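Local coordinates for protein MS5a (Brassica napus, PDB 6L77) that is linked to meiosis and, through its cystatin-like folds, appears to enhance the protease papain in a non-canonical way, its exact role remaining unknown, at residues A[54-59]-A[69-74]; A[106-111]-A[205-210]; A[167-172]-A[187-192]. All coordinates share one frame; numbering follows the deposited sequence.

In the fold
This chain is the C-terminal part of a longer protein, and its strands form one antiparallel sheet. After helix 12-29, contact 1 closes a short loop: strands 49-60 and 65-75 fold into a hairpin near one end of the sheet. The chain then passes strand 82-88 and reaches 106-111, where contact 2 opens; it closes only at strand 201-212, after more than 90 residues. Contact 3 falls entirely within that span, pairing strands 161-170 and 186-195, which a connection carrying helix 176-181 joins. Contacts 2 and 3 adjoin through neighbouring strands, where Val208 O probably accepts a hydrogen bond from Val188 N. Contact 1 lies on the other side of the chain's centre, about 27 Å from each between centres.

Contact 1 (A[54-59]-A[69-74])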
loop_
_atom_site.group_PDB
_atom_site.type_symbol
_atom_site.label_atom_id
_atom_site.label_comp_id
_atom_site.label_asym_id
_atom_site.label_seq_id
_atom_site.Cartn_x
_atom_site.Cartn_y
_atom_site.Cartn_z
ATOM N N ILE A 54 -5.822 7.108 14.030
ATOM C CA ILE A 54 -4.739 6.407 14.705
ATOM C C ILE A 54 -3.721 7.439 15.168
ATOM O O ILE A 54 -3.282 8.288 14.379
ATOM C CB ILE A 54 -4.071 5.380 13.774
ATOM C CG1 ILE A 54 -5.097 4.384 13.260
ATOM C CG2 ILE A 54 -2.901 4.674 14.485
ATOM C CD1 ILE A 54 -4.586 3.594 12.028
ATOM N N THR A 55 -3.344 7.357 16.436
ATOM C CA THR A 55 -2.263 8.156 16.990
ATOM C C THR A 55 -1.070 7.233 17.188
ATOM O O THR A 55 -1.156 6.246 17.927
ATOM C CB THR A 55 -2.686 8.800 18.311
ATOM O OG1 THR A 55 -3.863 9.593 18.097
ATOM C CG2 THR A 55 -1.553 9.672 18.871
ATOM N N LEU A 56 0.032 7.532 16.514
ATOM C CA LEU A 56 1.192 6.656 16.560
ATOM C C LEU A 56 2.432 7.476 16.875
ATOM O O LEU A 56 2.441 8.700 16.733
ATOM C CB LEU A 56 1.382 5.908 15.235
ATOM C CG LEU A 56 1.496 6.830 14.018
ATOM C CD1 LEU A 56 2.767 6.537 13.258
ATOM C CD2 LEU A 56 0.278 6.743 13.090
ATOM N N ILE A 57 3.477 6.777 17.314
ATOM C CA ILE A 57 4.787 7.367 17.541
ATOM C C ILE A 57 5.682 6.898 16.409
ATOM O O ILE A 57 5.782 5.692 16.158
ATOM C CB ILE A 57 5.377 6.960 18.902
ATOM C CG1 ILE A 57 4.370 7.232 20.026
ATOM C CG2 ILE A 57 6.693 7.682 19.131
ATOM C CD1 ILE A 57 3.875 8.652 20.059
ATOM N N ALA A 58 6.287 7.846 15.700
ATOM C CA ALA A 58 7.271 7.544 14.671
ATOM C C ALA A 58 8.665 7.863 15.191
ATOM O O ALA A 58 8.851 8.839 15.926
ATOM C CB ALA A 58 7.004 8.343 13.394
ATOM N N GLU A 59 9.640 7.043 14.808
ATOM C CA GLU A 59 11.038 7.317 15.111
ATOM C C GLU A 59 11.685 8.018 13.921
ATOM O O GLU A 59 11.486 7.623 12.763
ATOM C CB GLU A 59 11.810 6.032 15.449
ATOM C CG GLU A 59 13.280 6.329 15.792
ATOM C CD GLU A 59 14.058 5.132 16.357
ATOM O OE1 GLU A 59 13.526 4.000 16.416
ATOM O OE2 GLU A 59 15.218 5.344 16.758
ATOM N N PHE A 69 2.231 11.240 15.804
ATOM C CA PHE A 69 1.824 11.283 14.412
ATOM C C PHE A 69 0.369 10.835 14.345
ATOM O O PHE A 69 -0.010 9.896 15.048
ATOM C CB PHE A 69 2.743 10.340 13.623
ATOM C CG PHE A 69 2.665 10.475 12.137
ATOM C CD1 PHE A 69 3.500 11.353 11.476
ATOM C CD2 PHE A 69 1.802 9.679 11.398
ATOM C CE1 PHE A 69 3.464 11.468 10.106
ATOM C CE2 PHE A 69 1.746 9.779 10.017
ATOM C CZ PHE A 69 2.585 10.675 9.365
ATOM N N GLU A 70 -0.439 11.507 13.519
ATOM C CA GLU A 70 -1.848 11.159 13.339
ATOM C C GLU A 70 -2.070 10.625 11.927
ATOM O O GLU A 70 -1.558 11.197 10.959
ATOM C CB GLU A 70 -2.724 12.386 13.599
ATOM C CG GLU A 70 -4.189 12.205 13.309
ATOM C CD GLU A 70 -4.993 13.426 13.711
ATOM O OE1 GLU A 70 -4.406 14.526 13.777
ATOM O OE2 GLU A 70 -6.204 13.285 13.972
ATOM N N THR A 71 -2.795 9.510 11.810
ATOM C CA THR A 71 -3.194 8.954 10.514
ATOM C C THR A 71 -4.696 8.714 10.546
ATOM O O THR A 71 -5.197 8.121 11.505
ATOM C CB THR A 71 -2.468 7.620 10.211
ATOM O OG1 THR A 71 -1.048 7.832 10.106
ATOM C CG2 THR A 71 -2.951 7.029 8.896
ATOM N N ASN A 72 -5.415 9.161 9.511
ATOM C CA ASN A 72 -6.850 8.896 9.380
ATOM C C ASN A 72 -7.098 8.128 8.085
ATOM O O ASN A 72 -6.647 8.553 7.017
ATOM C CB ASN A 72 -7.673 10.187 9.362
ATOM C CG ASN A 72 -7.742 10.870 10.722
ATOM O OD1 ASN A 72 -7.014 10.523 11.660
ATOM N ND2 ASN A 72 -8.611 11.859 10.825
ATOM N N VAL A 73 -7.813 7.009 8.182
ATOM C CA VAL A 73 -8.120 6.153 7.035
ATOM C C VAL A 73 -9.604 5.834 7.060
ATOM O O VAL A 73 -10.136 5.461 8.114
ATOM C CB VAL A 73 -7.305 4.842 7.046
ATOM C CG1 VAL A 73 -7.895 3.826 6.043
ATOM C CG2 VAL A 73 -5.842 5.111 6.717
ATOM N N ASP A 74 -10.274 5.991 5.915
ATOM C CA ASP A 74 -11.634 5.490 5.728
ATOM C C ASP A 74 -11.567 4.178 4.960
ATOM O O ASP A 74 -10.912 4.100 3.918
ATOM C CB ASP A 74 -12.505 6.489 4.968
ATOM C CG ASP A 74 -12.954 7.653 5.837
ATOM O OD1 ASP A 74 -12.680 7.645 7.052
ATOM O OD2 ASP A 74 -13.578 8.583 5.295
#
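Leu56 and Phe69 lie side by side across a beta hairpin of the cystatin-like fold, both side chains leaving the sheet on the face that packs against helix 12-29. Leu56 CG sits between its backbone N and carbonyl carbon (chi1 56°), a setting that brings Leu56 CG to within 3.7 Å of Phe69 CB. Leu56 CD1 lies 3.8 Å from Phe69 CB, while Leu56 CD2 comes to 3.7 Å from Phe69 CD2, meeting the ring at its edge. Tyr25 of the helix packs edge-to-face with the same ring. Beneath these side chains the backbones pair antiparallel: Leu56 N to Phe69 O (2.8 Å) is nearly straight at 175°, whereas the return bond from Phe69 N to Leu56 O is bent to 139°. Ile54, paired with Thr71, reaches Val14 and Tyr17 of the helix. With an alanine in place of Leu56, a gap would probably open beside Phe69 CD2, leaving the ring with less to hold its edge. On the other face, the Thr55 hydroxyl is hydrogen-bonded to Lys91 NZ. Thr71 OG1 is buried without a polar partner, lying in the plane of the Phe69 ring at its edge and 3.4 Å from Leu56 CD2.

Contact 2 (A[106-111]-A[205-210]); sequences KDLPDK and IAIVRR
The guanidinium of Arg209 slots between Lys106 and Leu108, and here the contact is tightest. Lys106 CD lies 3.2 Å above one face of the planar group and Leu108 CD2 3.4 Å above the other, both displaced toward the rim. The arginine leaves its strand extended and bends at chi3 (-66°), which turns its end in among the backbone carbonyls of the loop. Arg209 NH2 gives a short bond of 2.6 Å to Asp107 O at the edge of the group. The bond from Arg209 NH1 to Lys106 O is longer and less straight, at 3.0 Å and 133°, with the donor above the carbonyl plane. Asp104 forms salt bridges with both Arg209 and Lys106, so its carboxylate probably offsets the two positive charges brought together here.

Toward Lys111 no hydrogen bond crosses between the segments, and the side-chain contacts are wider. Pro109 crosses over Ile207, with Pro109 CG 4.2 Å from Ile207 CG2; the one close approach there is Ile207 CD1 to Pro109 O, at 3.3 Å. Asp110 and Lys111, both solvent-exposed, start their side chains away from the strand and are joined by a long salt bridge. Ala206 and Val208, by contrast, face helix 138-150, so the loop lies across the opposite face: a connecting segment laid over the face of the cystatin-like sheet turned away from helix 138-150.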
loop_
_atom_site.group_PDB
_atom_site.type_symbol
_atom_site.label_atom_id
_atom_site.label_comp_id
_atom_site.label_asym_id
_atom_site.label_seq_id
_atom_site.Cartn_x
_atom_site.Cartn_y
_atom_site.Cartn_z
ATOM N N LYS A 106 -13.291 3.021 -10.533
ATOM C CA LYS A 106 -13.122 2.436 -11.853
ATOM C C LYS A 106 -12.547 1.026 -11.744
ATOM O O LYS A 106 -11.780 0.713 -10.829
ATOM C CB LYS A 106 -12.263 3.336 -12.753
ATOM C CG LYS A 106 -10.778 3.041 -12.834
ATOM C CD LYS A 106 -9.952 3.924 -11.894
ATOM C CE LYS A 106 -10.500 5.348 -11.752
ATOM N NZ LYS A 106 -10.081 5.959 -10.438
ATOM N N ASP A 107 -12.984 0.164 -12.665
ATOM C CA ASP A 107 -12.643 -1.253 -12.626
ATOM C C ASP A 107 -11.131 -1.456 -12.612
ATOM O O ASP A 107 -10.369 -0.674 -13.184
ATOM C CB ASP A 107 -13.240 -1.983 -13.837
ATOM C CG ASP A 107 -14.757 -2.085 -13.786
ATOM O OD1 ASP A 107 -15.354 -1.811 -12.723
ATOM O OD2 ASP A 107 -15.354 -2.447 -14.820
ATOM N N LEU A 108 -10.687 -2.546 -11.915
ATOM C CA LEU A 108 -9.309 -3.009 -11.952
ATOM C C LEU A 108 -9.125 -4.030 -13.068
ATOM O O LEU A 108 -10.055 -4.775 -13.394
ATOM C CB LEU A 108 -8.925 -3.662 -10.630
ATOM C CG LEU A 108 -8.692 -2.769 -9.419
ATOM C CD1 LEU A 108 -8.619 -3.625 -8.164
ATOM C CD2 LEU A 108 -7.414 -1.980 -9.600
ATOM N N PRO A 109 -7.933 -4.088 -13.656
ATOM C CA PRO A 109 -7.611 -5.208 -14.546
ATOM C C PRO A 109 -7.608 -6.517 -13.771
ATOM O O PRO A 109 -7.226 -6.566 -12.602
ATOM C CB PRO A 109 -6.216 -4.855 -15.077
ATOM C CG PRO A 109 -5.674 -3.872 -14.131
ATOM C CD PRO A 109 -6.829 -3.121 -13.554
ATOM N N ASP A 110 -8.048 -7.590 -14.424
ATOM C CA ASP A 110 -8.175 -8.864 -13.733
ATOM C C ASP A 110 -6.995 -9.799 -13.958
ATOM O O ASP A 110 -6.954 -10.874 -13.349
ATOM C CB ASP A 110 -9.477 -9.565 -14.143
ATOM C CG ASP A 110 -9.508 -9.931 -15.606
ATOM O OD1 ASP A 110 -8.902 -9.200 -16.418
ATOM O OD2 ASP A 110 -10.144 -10.954 -15.944
ATOM N N LYS A 111 -6.034 -9.427 -14.806
ATOM C CA LYS A 111 -4.896 -10.287 -15.092
ATOM C C LYS A 111 -3.622 -9.459 -15.176
ATOM O O LYS A 111 -3.648 -8.251 -15.435
ATOM C CB LYS A 111 -5.059 -11.065 -16.411
ATOM C CG LYS A 111 -6.318 -11.900 -16.536
ATOM C CD LYS A 111 -6.348 -12.619 -17.881
ATOM C CE LYS A 111 -7.750 -13.087 -18.241
ATOM N NZ LYS A 111 -8.365 -13.945 -17.188
ATOM N N ILE A 205 -0.838 -13.419 -6.931
ATOM C CA ILE A 205 -0.720 -12.149 -7.643
ATOM C C ILE A 205 -1.639 -11.146 -6.959
ATOM O O ILE A 205 -2.806 -11.454 -6.694
ATOM C CB ILE A 205 -1.088 -12.283 -9.135
ATOM C CG1 ILE A 205 -0.043 -13.128 -9.872
ATOM C CG2 ILE A 205 -1.237 -10.908 -9.785
ATOM C CD1 ILE A 205 -0.430 -13.490 -11.302
ATOM N N ALA A 206 -1.112 -9.955 -6.670
ATOM C CA ALA A 206 -1.912 -8.838 -6.184
ATOM C C ALA A 206 -1.919 -7.735 -7.233
ATOM O O ALA A 206 -0.908 -7.492 -7.902
ATOM C CB ALA A 206 -1.374 -8.298 -4.854
ATOM N N ILE A 207 -3.063 -7.079 -7.389
ATOM C CA ILE A 207 -3.203 -5.947 -8.300
ATOM C C ILE A 207 -3.758 -4.790 -7.485
ATOM O O ILE A 207 -4.815 -4.926 -6.864
ATOM C CB ILE A 207 -4.127 -6.274 -9.487
ATOM C CG1 ILE A 207 -3.568 -7.460 -10.281
ATOM C CG2 ILE A 207 -4.281 -5.053 -10.386
ATOM C CD1 ILE A 207 -4.466 -7.932 -11.414
ATOM N N VAL A 208 -3.042 -3.664 -7.456
ATOM C CA VAL A 208 -3.426 -2.540 -6.598
ATOM C C VAL A 208 -3.319 -1.242 -7.385
ATOM O O VAL A 208 -2.257 -0.939 -7.939
ATOM C CB VAL A 208 -2.546 -2.440 -5.338
ATOM C CG1 VAL A 208 -3.011 -1.249 -4.490
ATOM C CG2 VAL A 208 -2.588 -3.723 -4.530
ATOM N N ARG A 209 -4.401 -0.467 -7.418
ATOM C CA ARG A 209 -4.352 0.872 -7.989
ATOM C C ARG A 209 -4.221 1.901 -6.871
ATOM O O ARG A 209 -5.042 1.934 -5.946
ATOM C CB ARG A 209 -5.584 1.185 -8.835
ATOM C CG ARG A 209 -5.443 2.539 -9.526
ATOM C CD ARG A 209 -6.700 2.949 -10.272
ATOM N NE ARG A 209 -6.980 2.069 -11.397
ATOM C CZ ARG A 209 -7.997 1.211 -11.452
ATOM N NH1 ARG A 209 -8.861 1.118 -10.443
ATOM N NH2 ARG A 209 -8.162 0.456 -12.533
ATOM N N ARG A 210 -3.191 2.733 -6.961
ATOM C CA ARG A 210 -3.040 3.903 -6.110
ATOM C C ARG A 210 -3.465 5.136 -6.898
ATOM O O ARG A 210 -2.881 5.445 -7.943
ATOM C CB ARG A 210 -1.592 4.066 -5.637
ATOM C CG ARG A 210 -1.392 5.284 -4.719
ATOM C CD ARG A 210 -0.038 5.960 -4.992
ATOM N NE ARG A 210 1.084 5.110 -4.593
ATOM C CZ ARG A 210 2.322 5.211 -5.078
ATOM N NH1 ARG A 210 2.608 6.122 -6.001
ATOM N NH2 ARG A 210 3.274 4.395 -4.634
#

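Contact 3 (A[167-172]-A[187-192]); sequences VVETEE and LVYIRY
Glu169 stretches out beside Leu187 and Tyr189, its side chain running the same way as theirs on one face of the sheet. With CG anti to the backbone N (chi1 179°) and the chain extended beyond it, the carboxylate is carried level with the far end of the tyrosine. Glu169 OE1 stands near the plane of the ring at its edge, 3.8 Å from Tyr189 OH, and the carboxylate and ring planes are turned 30° from each other. The methyl Leu187 CD2 is 4.1 Å from Glu169 OE1. The stronger hold on this carboxylate comes from Arg123, which forms a salt bridge with OE2 and would probably favour its charged form.

These residues sit on adjacent antiparallel strands of the cystatin-like sheet, 161-170 and 186-195, linked in sequence by a connection that carries helix 176-181. The opposite face belongs to Val168 and Val188, which lie alongside each other with Val168 CG2 and Val188 CG1 4.2 Å apart; Val188 also packs on Trp138 of helix 138-150.

Val167 and Tyr189 form a hydrogen-bonded pair, with backbone bonds in both directions. Their side chains cross at an angle, so that Val167 CG1 comes no nearer than 4.2 Å to Tyr189 CD1. The edge of the tyrosine is closer to the backbone: Tyr189 CD1 lies 3.4 Å from Val167 O, which is in the ring plane and accepts a hydrogen bond from Tyr189 N at 2.8 Å. On the side away from Val167, Ile207 of strand 201-212 and Pro109 of the loop pack against this tyrosine.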
loop_
_atom_site.group_PDB
_atom_site.type_symbol
_atom_site.label_atom_id
_atom_site.label_comp_id
_atom_site.label_asym_id
_atom_site.label_seq_id
_atom_site.Cartn_x
_atom_site.Cartn_y
_atom_site.Cartn_z
ATOM N N VAL A 167 5.391 -5.286 -11.762
ATOM C CA VAL A 167 5.200 -4.411 -12.912
ATOM C C VAL A 167 4.353 -3.237 -12.443
ATOM O O VAL A 167 3.364 -3.436 -11.738
ATOM C CB VAL A 167 4.519 -5.149 -14.083
ATOM C CG1 VAL A 167 4.092 -4.174 -15.181
ATOM C CG2 VAL A 167 5.450 -6.229 -14.640
ATOM N N VAL A 168 4.745 -2.018 -12.812
ATOM C CA VAL A 168 3.978 -0.823 -12.474
ATOM C C VAL A 168 3.544 -0.141 -13.762
ATOM O O VAL A 168 4.341 -0.010 -14.698
ATOM C CB VAL A 168 4.788 0.156 -11.600
ATOM C CG1 VAL A 168 3.953 1.397 -11.303
ATOM C CG2 VAL A 168 5.217 -0.519 -10.291
ATOM N N GLU A 169 2.289 0.300 -13.808
ATOM C CA GLU A 169 1.760 1.029 -14.950
ATOM C C GLU A 169 1.378 2.435 -14.512
ATOM O O GLU A 169 0.724 2.621 -13.474
ATOM C CB GLU A 169 0.560 0.312 -15.588
ATOM C CG GLU A 169 -0.023 1.091 -16.774
ATOM C CD GLU A 169 -0.957 0.280 -17.670
ATOM O OE1 GLU A 169 -1.275 -0.878 -17.329
ATOM O OE2 GLU A 169 -1.367 0.812 -18.728
ATOM N N THR A 170 1.797 3.420 -15.301
ATOM C CA THR A 170 1.478 4.821 -15.076
ATOM C C THR A 170 0.628 5.340 -16.224
ATOM O O THR A 170 0.523 4.722 -17.284
ATOM C CB THR A 170 2.740 5.688 -14.965
ATOM O OG1 THR A 170 3.457 5.614 -16.200
ATOM C CG2 THR A 170 3.634 5.210 -13.821
ATOM N N GLU A 171 0.056 6.521 -15.994
ATOM C CA GLU A 171 -0.751 7.221 -16.981
ATOM C C GLU A 171 0.087 8.090 -17.907
ATOM O O GLU A 171 -0.387 8.470 -18.980
ATOM C CB GLU A 171 -1.799 8.080 -16.250
ATOM C CG GLU A 171 -2.321 7.390 -14.974
ATOM C CD GLU A 171 -3.324 8.217 -14.168
ATOM O OE1 GLU A 171 -3.313 9.464 -14.261
ATOM O OE2 GLU A 171 -4.123 7.605 -13.428
ATOM N N GLU A 172 1.329 8.384 -17.522
ATOM C CA GLU A 172 2.200 9.283 -18.255
ATOM C C GLU A 172 3.571 8.640 -18.393
ATOM O O GLU A 172 4.004 7.870 -17.526
ATOM C CB GLU A 172 2.356 10.628 -17.543
ATOM C CG GLU A 172 1.063 11.285 -17.119
ATOM C CD GLU A 172 1.298 12.376 -16.095
ATOM O OE1 GLU A 172 2.467 12.571 -15.687
ATOM O OE2 GLU A 172 0.314 13.036 -15.694
ATOM N N LEU A 187 -0.549 1.801 -11.069
ATOM C CA LEU A 187 -1.202 0.500 -11.028
ATOM C C LEU A 187 -0.097 -0.535 -10.840
ATOM O O LEU A 187 0.818 -0.619 -11.665
ATOM C CB LEU A 187 -1.995 0.265 -12.318
ATOM C CG LEU A 187 -2.922 -0.931 -12.471
ATOM C CD1 LEU A 187 -4.022 -0.880 -11.449
ATOM C CD2 LEU A 187 -3.522 -0.944 -13.867
ATOM N N VAL A 188 -0.156 -1.296 -9.743
ATOM C CA VAL A 188 0.947 -2.164 -9.336
ATOM C C VAL A 188 0.510 -3.619 -9.436
ATOM O O VAL A 188 -0.526 -4.000 -8.879
ATOM C CB VAL A 188 1.419 -1.843 -7.907
ATOM C CG1 VAL A 188 2.714 -2.580 -7.623
ATOM C CG2 VAL A 188 1.598 -0.341 -7.725
ATOM N N TYR A 189 1.312 -4.435 -10.120
ATOM C CA TYR A 189 1.105 -5.878 -10.216
ATOM C C TYR A 189 2.242 -6.559 -9.472
ATOM O O TYR A 189 3.413 -6.344 -9.805
ATOM C CB TYR A 189 1.097 -6.347 -11.674
ATOM C CG TYR A 189 0.109 -5.638 -12.574
ATOM C CD1 TYR A 189 0.442 -4.439 -13.200
ATOM C CD2 TYR A 189 -1.148 -6.183 -12.828
ATOM C CE1 TYR A 189 -0.451 -3.803 -14.048
ATOM C CE2 TYR A 189 -2.049 -5.548 -13.666
ATOM C CZ TYR A 189 -1.691 -4.362 -14.277
ATOM O OH TYR A 189 -2.581 -3.740 -15.117
ATOM N N ILE A 190 1.909 -7.386 -8.487
ATOM C CA ILE A 190 2.914 -8.013 -7.640
ATOM C C ILE A 190 2.722 -9.515 -7.692
ATOM O O ILE A 190 1.669 -10.025 -7.296
ATOM C CB ILE A 190 2.839 -7.512 -6.191
ATOM C CG1 ILE A 190 2.897 -5.983 -6.175
ATOM C CG2 ILE A 190 3.985 -8.145 -5.372
ATOM C CD1 ILE A 190 2.717 -5.348 -4.798
ATOM N N ARG A 191 3.741 -10.220 -8.168
ATOM C CA ARG A 191 3.770 -11.674 -8.170
ATOM C C ARG A 191 4.624 -12.119 -6.988
ATOM O O ARG A 191 5.803 -11.756 -6.908
ATOM C CB ARG A 191 4.331 -12.187 -9.498
ATOM C CG ARG A 191 4.643 -13.678 -9.537
ATOM C CD ARG A 191 3.402 -14.553 -9.664
ATOM N NE ARG A 191 3.810 -15.952 -9.721
ATOM C CZ ARG A 191 4.110 -16.690 -8.655
ATOM N NH1 ARG A 191 4.504 -17.943 -8.810
ATOM N NH2 ARG A 191 4.012 -16.179 -7.435
ATOM N N TYR A 192 4.033 -12.882 -6.062
ATOM C CA TYR A 192 4.791 -13.268 -4.878
ATOM C C TYR A 192 4.406 -14.668 -4.421
ATOM O O TYR A 192 3.292 -15.139 -4.676
ATOM C CB TYR A 192 4.606 -12.252 -3.741
ATOM C CG TYR A 192 3.206 -12.162 -3.146
ATOM C CD1 TYR A 192 2.212 -11.396 -3.754
ATOM C CD2 TYR A 192 2.892 -12.813 -1.956
ATOM C CE1 TYR A 192 0.933 -11.290 -3.191
ATOM C CE2 TYR A 192 1.624 -12.719 -1.393
ATOM C CZ TYR A 192 0.648 -11.950 -2.012
ATOM O OH TYR A 192 -0.619 -11.861 -1.453
#